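Local coordinates for type IV secretion system protein DotB (Yersinia pseudotuberculosis IP 31758, PDB 6GEF), which probably hydrolyses ATP as a hexameric P-loop ATPase of the GSP E family, supplying energy to a type IVb secretion system, at residues L158-I163 with I198-E203; G178-A183 with T192-I197. All blocks are in the same frame, centred on the assembly; numbering follows the deposited sequence.

Contact 1: residues L158-I163 with I198-E203; sequences LPLADI and IRYIME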
ATOM      1  N   LEU A 158      16.891 -40.490 -21.156  1.00 70.31           N
ATOM      2  CA  LEU A 158      17.466 -41.242 -22.250  1.00 70.29           C
ATOM      3  C   LEU A 158      18.963 -41.394 -22.051  1.00 69.34           C
ATOM      4  O   LEU A 158      19.625 -40.489 -21.575  1.00 73.85           O
ATOM      5  CB  LEU A 158      17.198 -40.538 -23.590  1.00 70.06           C
ATOM      6  CG  LEU A 158      15.801 -40.742 -24.187  1.00 68.94           C
ATOM      7  CD1 LEU A 158      14.746 -40.011 -23.406  1.00 70.03           C
ATOM      8  CD2 LEU A 158      15.811 -40.279 -25.632  1.00 70.55           C
ATOM      9  N   PRO A 159      19.522 -42.551 -22.441  1.00 71.01           N
ATOM     10  CA  PRO A 159      20.985 -42.679 -22.499  1.00 71.30           C
ATOM     11  C   PRO A 159      21.640 -41.564 -23.298  1.00 70.61           C
ATOM     12  O   PRO A 159      20.980 -40.895 -24.095  1.00 71.84           O
ATOM     13  CB  PRO A 159      21.182 -44.038 -23.173  1.00 72.88           C
ATOM     14  CG  PRO A 159      19.942 -44.799 -22.870  1.00 73.31           C
ATOM     15  CD  PRO A 159      18.838 -43.798 -22.845  1.00 71.53           C
ATOM     16  N   LEU A 160      22.915 -41.343 -23.071  1.00 75.46           N
ATOM     17  CA  LEU A 160      23.624 -40.245 -23.739  1.00 73.98           C
ATOM     18  C   LEU A 160      23.673 -40.475 -25.238  1.00 73.43           C
ATOM     19  O   LEU A 160      23.492 -39.532 -26.019  1.00 73.49           O
ATOM     20  CB  LEU A 160      25.030 -40.087 -23.154  1.00 73.69           C
ATOM     21  CG  LEU A 160      25.130 -39.925 -21.645  1.00 71.78           C
ATOM     22  CD1 LEU A 160      26.511 -39.509 -21.220  1.00 75.93           C
ATOM     23  CD2 LEU A 160      24.075 -38.981 -21.091  1.00 67.71           C
ATOM     24  N   ALA A 161      23.917 -41.726 -25.649  1.00 76.32           N
ATOM     25  CA  ALA A 161      23.962 -42.041 -27.078  1.00 77.14           C
ATOM     26  C   ALA A 161      22.659 -41.645 -27.768  1.00 74.58           C
ATOM     27  O   ALA A 161      22.681 -41.168 -28.899  1.00 75.96           O
ATOM     28  CB  ALA A 161      24.268 -43.521 -27.273  1.00 78.31           C
ATOM     29  N   ASP A 162      21.538 -41.835 -27.102  1.00 73.84           N
ATOM     30  CA  ASP A 162      20.237 -41.582 -27.720  1.00 75.38           C
ATOM     31  C   ASP A 162      20.032 -40.100 -28.004  1.00 73.41           C
ATOM     32  O   ASP A 162      19.442 -39.743 -29.032  1.00 72.05           O
ATOM     33  CB  ASP A 162      19.094 -42.125 -26.852  1.00 75.51           C
ATOM     34  CG  ASP A 162      19.171 -43.640 -26.679  1.00 79.36           C
ATOM     35  OD1 ASP A 162      20.242 -44.237 -26.940  1.00 75.19           O
ATOM     36  OD2 ASP A 162      18.160 -44.233 -26.284  1.00 86.98           O
ATOM     37  N   ILE A 163      20.516 -39.238 -27.111  1.00 72.35           N
ATOM     38  CA  ILE A 163      20.375 -37.792 -27.322  1.00 68.95           C
ATOM     39  C   ILE A 163      21.663 -37.161 -27.882  1.00 68.58           C
ATOM     40  O   ILE A 163      21.692 -35.965 -28.099  1.00 71.12           O
ATOM     41  CB  ILE A 163      19.908 -37.055 -26.038  1.00 68.91           C
ATOM     42  CG1 ILE A 163      21.076 -36.741 -25.137  1.00 71.62           C
ATOM     43  CG2 ILE A 163      18.913 -37.919 -25.267  1.00 69.64           C
ATOM     44  CD1 ILE A 163      20.743 -35.879 -23.962  1.00 70.43           C
ATOM     45  N   ILE A 198      22.024 -36.647 -15.578  1.00 56.37           N
ATOM     46  CA  ILE A 198      21.792 -37.063 -14.207  1.00 57.66           C
ATOM     47  C   ILE A 198      21.694 -38.603 -14.105  1.00 60.21           C
ATOM     48  O   ILE A 198      22.188 -39.189 -13.146  1.00 61.76           O
ATOM     49  CB  ILE A 198      20.554 -36.369 -13.622  1.00 55.08           C
ATOM     50  CG1 ILE A 198      20.836 -34.890 -13.404  1.00 54.84           C
ATOM     51  CG2 ILE A 198      20.128 -37.014 -12.319  1.00 53.95           C
ATOM     52  CD1 ILE A 198      19.675 -34.052 -12.924  1.00 53.25           C
ATOM     53  N   ARG A 199      21.044 -39.244 -15.070  1.00 60.62           N
ATOM     54  CA  ARG A 199      20.994 -40.679 -15.102  1.00 65.25           C
ATOM     55  C   ARG A 199      22.395 -41.254 -15.281  1.00 66.74           C
ATOM     56  O   ARG A 199      22.781 -42.252 -14.635  1.00 65.77           O
ATOM     57  CB  ARG A 199      20.043 -41.175 -16.185  1.00 66.81           C
ATOM     58  CG  ARG A 199      20.688 -41.486 -17.519  1.00 69.59           C
ATOM     59  CD  ARG A 199      19.855 -42.424 -18.329  1.00 71.65           C
ATOM     60  NE  ARG A 199      19.934 -43.816 -17.860  1.00 74.84           N
ATOM     61  CZ  ARG A 199      19.508 -44.860 -18.565  1.00 74.64           C
ATOM     62  NH1 ARG A 199      18.935 -44.699 -19.750  1.00 73.93           N
ATOM     63  NH2 ARG A 199      19.663 -46.081 -18.095  1.00 75.30           N
ATOM     64  N   TYR A 200      23.174 -40.705 -16.210  1.00 67.87           N
ATOM     65  CA  TYR A 200      24.585 -41.044 -16.313  1.00 69.36           C
ATOM     66  C   TYR A 200      25.295 -40.903 -14.970  1.00 70.72           C
ATOM     67  O   TYR A 200      26.012 -41.814 -14.536  1.00 75.46           O
ATOM     68  CB  TYR A 200      25.265 -40.170 -17.367  1.00 70.51           C
ATOM     69  CG  TYR A 200      26.756 -40.401 -17.480  1.00 72.16           C
ATOM     70  CD1 TYR A 200      27.271 -41.566 -18.066  1.00 73.81           C
ATOM     71  CD2 TYR A 200      27.659 -39.431 -17.039  1.00 71.94           C
ATOM     72  CE1 TYR A 200      28.619 -41.770 -18.162  1.00 78.60           C
ATOM     73  CE2 TYR A 200      29.017 -39.633 -17.105  1.00 74.15           C
ATOM     74  CZ  TYR A 200      29.504 -40.804 -17.690  1.00 78.77           C
ATOM     75  OH  TYR A 200      30.861 -40.997 -17.830  1.00 80.71           O
ATOM     76  N   ILE A 201      25.068 -39.783 -14.287  1.00 68.42           N
ATOM     77  CA  ILE A 201      25.728 -39.545 -13.011  1.00 65.97           C
ATOM     78  C   ILE A 201      25.393 -40.646 -12.020  1.00 64.88           C
ATOM     79  O   ILE A 201      26.293 -41.241 -11.406  1.00 64.18           O
ATOM     80  CB  ILE A 201      25.364 -38.149 -12.454  1.00 65.06           C
ATOM     81  CG1 ILE A 201      26.219 -37.077 -13.117  1.00 64.48           C
ATOM     82  CG2 ILE A 201      25.533 -38.103 -10.942  1.00 64.78           C
ATOM     83  CD1 ILE A 201      25.924 -35.680 -12.614  1.00 63.49           C
ATOM     84  N   MET A 202      24.117 -40.945 -11.860  1.00 64.31           N
ATOM     85  CA  MET A 202      23.691 -41.983 -10.912  1.00 66.06           C
ATOM     86  C   MET A 202      24.258 -43.360 -11.296  1.00 66.42           C
ATOM     87  O   MET A 202      24.694 -44.102 -10.428  1.00 66.58           O
ATOM     88  CB  MET A 202      22.172 -42.046 -10.842  1.00 65.40           C
ATOM     89  CG  MET A 202      21.507 -40.819 -10.306  1.00 66.28           C
ATOM     90  SD  MET A 202      19.708 -40.922 -10.333  1.00 71.75           S
ATOM     91  CE  MET A 202      19.448 -42.022  -8.931  1.00 68.59           C
ATOM     92  N   GLU A 203      24.302 -43.645 -12.588  1.00 67.08           N
ATOM     93  CA  GLU A 203      24.611 -45.010 -13.025  1.00 69.72           C
ATOM     94  C   GLU A 203      26.121 -45.284 -13.074  1.00 73.25           C
ATOM     95  O   GLU A 203      26.541 -46.397 -12.821  1.00 76.20           O
ATOM     96  CB  GLU A 203      23.993 -45.286 -14.392  1.00 68.28           C
ATOM     97  CG  GLU A 203      22.491 -45.465 -14.371  1.00 67.42           C
ATOM     98  CD  GLU A 203      21.896 -45.623 -15.748  1.00 68.63           C
ATOM     99  OE1 GLU A 203      20.744 -46.099 -15.861  1.00 67.58           O
ATOM    100  OE2 GLU A 203      22.596 -45.264 -16.748  1.00 69.69           O
TER
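L160 meets Y200 through two complementary first torsions: CG of L160 stands beside its own backbone N (chi1 -54°), while the phenol of Y200 swings anti to its backbone N (chi1 177°). The leucine reaches over one ring face, its CD1 4.1 Å from the centroid of the Y200 ring, offset toward the rim on the CD1 side. This is a CH-pi contact in which the two side chains cross at about a right angle. The other methyl, CD2 of L160, lies 4.1 Å from CB of Y200, so the branched end straddles the root of the tyrosine. Beyond the ring, the phenol OH is hydrogen-bonded to OD1 of N171.

The second half of the contact belongs to R199. Its chain bends at chi3 and lays the guanidinium with its edge toward the proline: NH1 comes 3.2 Å from CD of P159. No hydrogen bond joins the two segments here; NH1 of R199 makes a weak one to O of P157, just upstream. Toward the other side, R199 NH2 pairs with OE1 of E203, one helical turn on, in a salt bridge modelled doubtfully short, and R199 NE makes a weak bond to E203 OE1 (3.1 Å, 129°). Farther back, CD of R199 packs 3.8 Å from O of L158.

P159 sits at the N-cap position of the short helix 160-163; that helix lies beside the C-terminal part of helix 187-203. Helix 167-172 completes the setting, with V170 touching both L160 and Y200, while I198 and I201 turn to F285 of strand 284-288.

Contact 2: residues G178-A183 with T192-I197; sequences GIVMVA and TTFSSI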
ATOM      1  N   GLY A 178      30.818 -25.848  -8.721  1.00 62.20           N
ATOM      2  CA  GLY A 178      30.463 -24.820  -9.671  1.00 62.89           C
ATOM      3  C   GLY A 178      29.159 -25.086 -10.396  1.00 60.64           C
ATOM      4  O   GLY A 178      28.381 -25.965 -10.041  1.00 58.26           O
ATOM      5  N   ILE A 179      28.950 -24.323 -11.454  1.00 62.13           N
ATOM      6  CA  ILE A 179      27.677 -24.255 -12.148  1.00 63.45           C
ATOM      7  C   ILE A 179      27.885 -24.797 -13.567  1.00 65.34           C
ATOM      8  O   ILE A 179      28.721 -24.294 -14.316  1.00 70.28           O
ATOM      9  CB  ILE A 179      27.144 -22.821 -12.208  1.00 64.29           C
ATOM     10  CG1 ILE A 179      26.945 -22.270 -10.788  1.00 66.68           C
ATOM     11  CG2 ILE A 179      25.827 -22.765 -12.952  1.00 62.18           C
ATOM     12  CD1 ILE A 179      26.575 -20.790 -10.756  1.00 65.91           C
ATOM     13  N   VAL A 180      27.122 -25.837 -13.915  1.00 61.93           N
ATOM     14  CA  VAL A 180      26.978 -26.277 -15.290  1.00 60.05           C
ATOM     15  C   VAL A 180      25.657 -25.727 -15.825  1.00 59.65           C
ATOM     16  O   VAL A 180      24.599 -25.941 -15.225  1.00 58.02           O
ATOM     17  CB  VAL A 180      26.996 -27.811 -15.375  1.00 59.87           C
ATOM     18  CG1 VAL A 180      26.905 -28.274 -16.830  1.00 60.13           C
ATOM     19  CG2 VAL A 180      28.257 -28.361 -14.721  1.00 61.03           C
ATOM     20  N   MET A 181      25.731 -25.032 -16.957  1.00 58.29           N
ATOM     21  CA  MET A 181      24.577 -24.385 -17.556  1.00 59.80           C
ATOM     22  C   MET A 181      24.400 -24.957 -18.970  1.00 60.03           C
ATOM     23  O   MET A 181      25.364 -25.014 -19.746  1.00 60.80           O
ATOM     24  CB  MET A 181      24.767 -22.872 -17.642  1.00 61.73           C
ATOM     25  CG  MET A 181      24.998 -22.227 -16.284  1.00 65.34           C
ATOM     26  SD  MET A 181      25.904 -20.646 -16.322  1.00 69.02           S
ATOM     27  CE  MET A 181      24.795 -19.652 -17.223  1.00 69.33           C
ATOM     28  N   VAL A 182      23.174 -25.354 -19.302  1.00 57.79           N
ATOM     29  CA  VAL A 182      22.771 -25.643 -20.651  1.00 59.13           C
ATOM     30  C   VAL A 182      21.762 -24.567 -21.056  1.00 56.84           C
ATOM     31  O   VAL A 182      20.757 -24.362 -20.406  1.00 51.92           O
ATOM     32  CB  VAL A 182      22.172 -27.056 -20.826  1.00 60.45           C
ATOM     33  CG1 VAL A 182      23.051 -28.072 -20.096  1.00 61.38           C
ATOM     34  CG2 VAL A 182      20.778 -27.113 -20.302  1.00 61.56           C
ATOM     35  N   ALA A 183      22.031 -23.884 -22.170  1.00 59.78           N
ATOM     36  CA  ALA A 183      21.243 -22.791 -22.662  1.00 59.96           C
ATOM     37  C   ALA A 183      20.431 -23.227 -23.878  1.00 61.03           C
ATOM     38  O   ALA A 183      20.647 -24.282 -24.466  1.00 65.16           O
ATOM     39  CB  ALA A 183      22.127 -21.609 -23.024  1.00 60.22           C
ATOM     40  N   THR A 192      15.860 -32.697 -21.191  1.00 63.76           N
ATOM     41  CA  THR A 192      16.321 -33.999 -21.610  1.00 64.38           C
ATOM     42  C   THR A 192      17.831 -34.102 -21.461  1.00 61.26           C
ATOM     43  O   THR A 192      18.364 -35.151 -21.027  1.00 57.82           O
ATOM     44  CB  THR A 192      15.887 -34.302 -23.057  1.00 67.47           C
ATOM     45  OG1 THR A 192      16.683 -33.564 -23.956  1.00 72.21           O
ATOM     46  CG2 THR A 192      14.427 -33.928 -23.236  1.00 66.30           C
ATOM     47  N   THR A 193      18.572 -33.074 -21.867  1.00 60.10           N
ATOM     48  CA  THR A 193      20.011 -33.067 -21.674  1.00 60.53           C
ATOM     49  C   THR A 193      20.368 -33.295 -20.201  1.00 63.08           C
ATOM     50  O   THR A 193      21.173 -34.193 -19.869  1.00 65.23           O
ATOM     51  CB  THR A 193      20.621 -31.783 -22.188  1.00 63.48           C
ATOM     52  OG1 THR A 193      20.475 -31.716 -23.609  1.00 64.70           O
ATOM     53  CG2 THR A 193      22.085 -31.662 -21.796  1.00 65.27           C
ATOM     54  N   PHE A 194      19.779 -32.497 -19.317  1.00 60.79           N
ATOM     55  CA  PHE A 194      20.144 -32.577 -17.903  1.00 60.21           C
ATOM     56  C   PHE A 194      19.671 -33.859 -17.254  1.00 61.48           C
ATOM     57  O   PHE A 194      20.358 -34.421 -16.413  1.00 66.90           O
ATOM     58  CB  PHE A 194      19.585 -31.354 -17.134  1.00 56.94           C
ATOM     59  CG  PHE A 194      20.561 -30.212 -17.014  1.00 51.80           C
ATOM     60  CD1 PHE A 194      21.902 -30.430 -16.950  1.00 51.33           C
ATOM     61  CD2 PHE A 194      20.115 -28.909 -17.016  1.00 51.22           C
ATOM     62  CE1 PHE A 194      22.793 -29.387 -16.846  1.00 52.99           C
ATOM     63  CE2 PHE A 194      20.979 -27.843 -16.917  1.00 49.77           C
ATOM     64  CZ  PHE A 194      22.327 -28.088 -16.829  1.00 51.70           C
ATOM     65  N   SER A 195      18.515 -34.359 -17.668  1.00 64.44           N
ATOM     66  CA  SER A 195      18.033 -35.649 -17.174  1.00 64.90           C
ATOM     67  C   SER A 195      18.970 -36.757 -17.589  1.00 64.73           C
ATOM     68  O   SER A 195      19.355 -37.597 -16.768  1.00 70.47           O
ATOM     69  CB  SER A 195      16.601 -35.889 -17.665  1.00 66.30           C
ATOM     70  OG  SER A 195      16.530 -35.812 -19.072  1.00 70.86           O
ATOM     71  N   SER A 196      19.334 -36.813 -18.860  1.00 62.42           N
ATOM     72  CA  SER A 196      20.316 -37.806 -19.318  1.00 63.36           C
ATOM     73  C   SER A 196      21.602 -37.694 -18.515  1.00 64.39           C
ATOM     74  O   SER A 196      22.130 -38.697 -18.034  1.00 64.67           O
ATOM     75  CB  SER A 196      20.584 -37.624 -20.815  1.00 63.10           C
ATOM     76  OG  SER A 196      19.480 -38.074 -21.578  1.00 62.85           O
ATOM     77  N   ILE A 197      22.112 -36.480 -18.351  1.00 63.18           N
ATOM     78  CA  ILE A 197      23.351 -36.289 -17.597  1.00 62.08           C
ATOM     79  C   ILE A 197      23.207 -36.806 -16.151  1.00 60.06           C
ATOM     80  O   ILE A 197      24.134 -37.361 -15.585  1.00 65.68           O
ATOM     81  CB  ILE A 197      23.796 -34.816 -17.621  1.00 61.05           C
ATOM     82  CG1 ILE A 197      24.206 -34.397 -19.027  1.00 62.40           C
ATOM     83  CG2 ILE A 197      24.941 -34.594 -16.645  1.00 59.51           C
ATOM     84  CD1 ILE A 197      24.854 -33.029 -19.122  1.00 62.40           C
TER
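F194 and V182 make the main apolar contact, their side chains approaching from opposite directions. CG1 of V182 lies over one ring face, 3.7 Å from the ring centroid of F194 in a CH-pi contact, 27° off the normal; CG2 of V182 is on the same side, at the rim, 3.5 Å from CE2 of F194. With CG1 beside the backbone N (chi1 -45°), the isopropyl group presents both branches to the ring. V180 comes in at the ring's end, its CG1 4.3 Å from CE1 of F194, and CG2 of T193 reaches CG1 of V182 at 4.1 Å.

Of the backbone, the carbonyl O of V180 meets the ring edge, 3.5 Å from CZ of F194. F194 also stacks on the ring of F285, in strand 284-288.

The polar groups named here pair away from the contact: T193 OG1 is hydrogen-bonded to OE1 of Q326, and backbone bonds tie V180 to V284 and A286.

The axes of strand 179-183 and of the 192-197 part of helix 187-203 come within 9.9 Å, at 142° between their N-to-C directions, in a probable Walker A strand-loop-helix unit. No hydrogen bond crosses between them, so their buried interface rests on apolar packing around the phenylalanine.

Overall arrangement
Both contacts use helix 187-203, and their centres lie 11 Å apart: contact 2 sets the middle of the helix against the mixed sheet, contact 1 receives the 158-163 segment at its C-terminal end. S196 ties them together, its OG probably hydrogen-bonded to O of L158, though the modelled 2.4 Å is doubtfully short. I163 CD1 packs 3.7 Å from CA of T193, so 158-163 also touches the helix more than a turn before R199. The likely P-loop pattern (G184, G189, K190, S191) runs from just after strand 179-183 into the helix's first turn; contact 2 therefore borders the presumed nucleotide site, whereas contact 1 sits nearer the surface, at the other end of the helix.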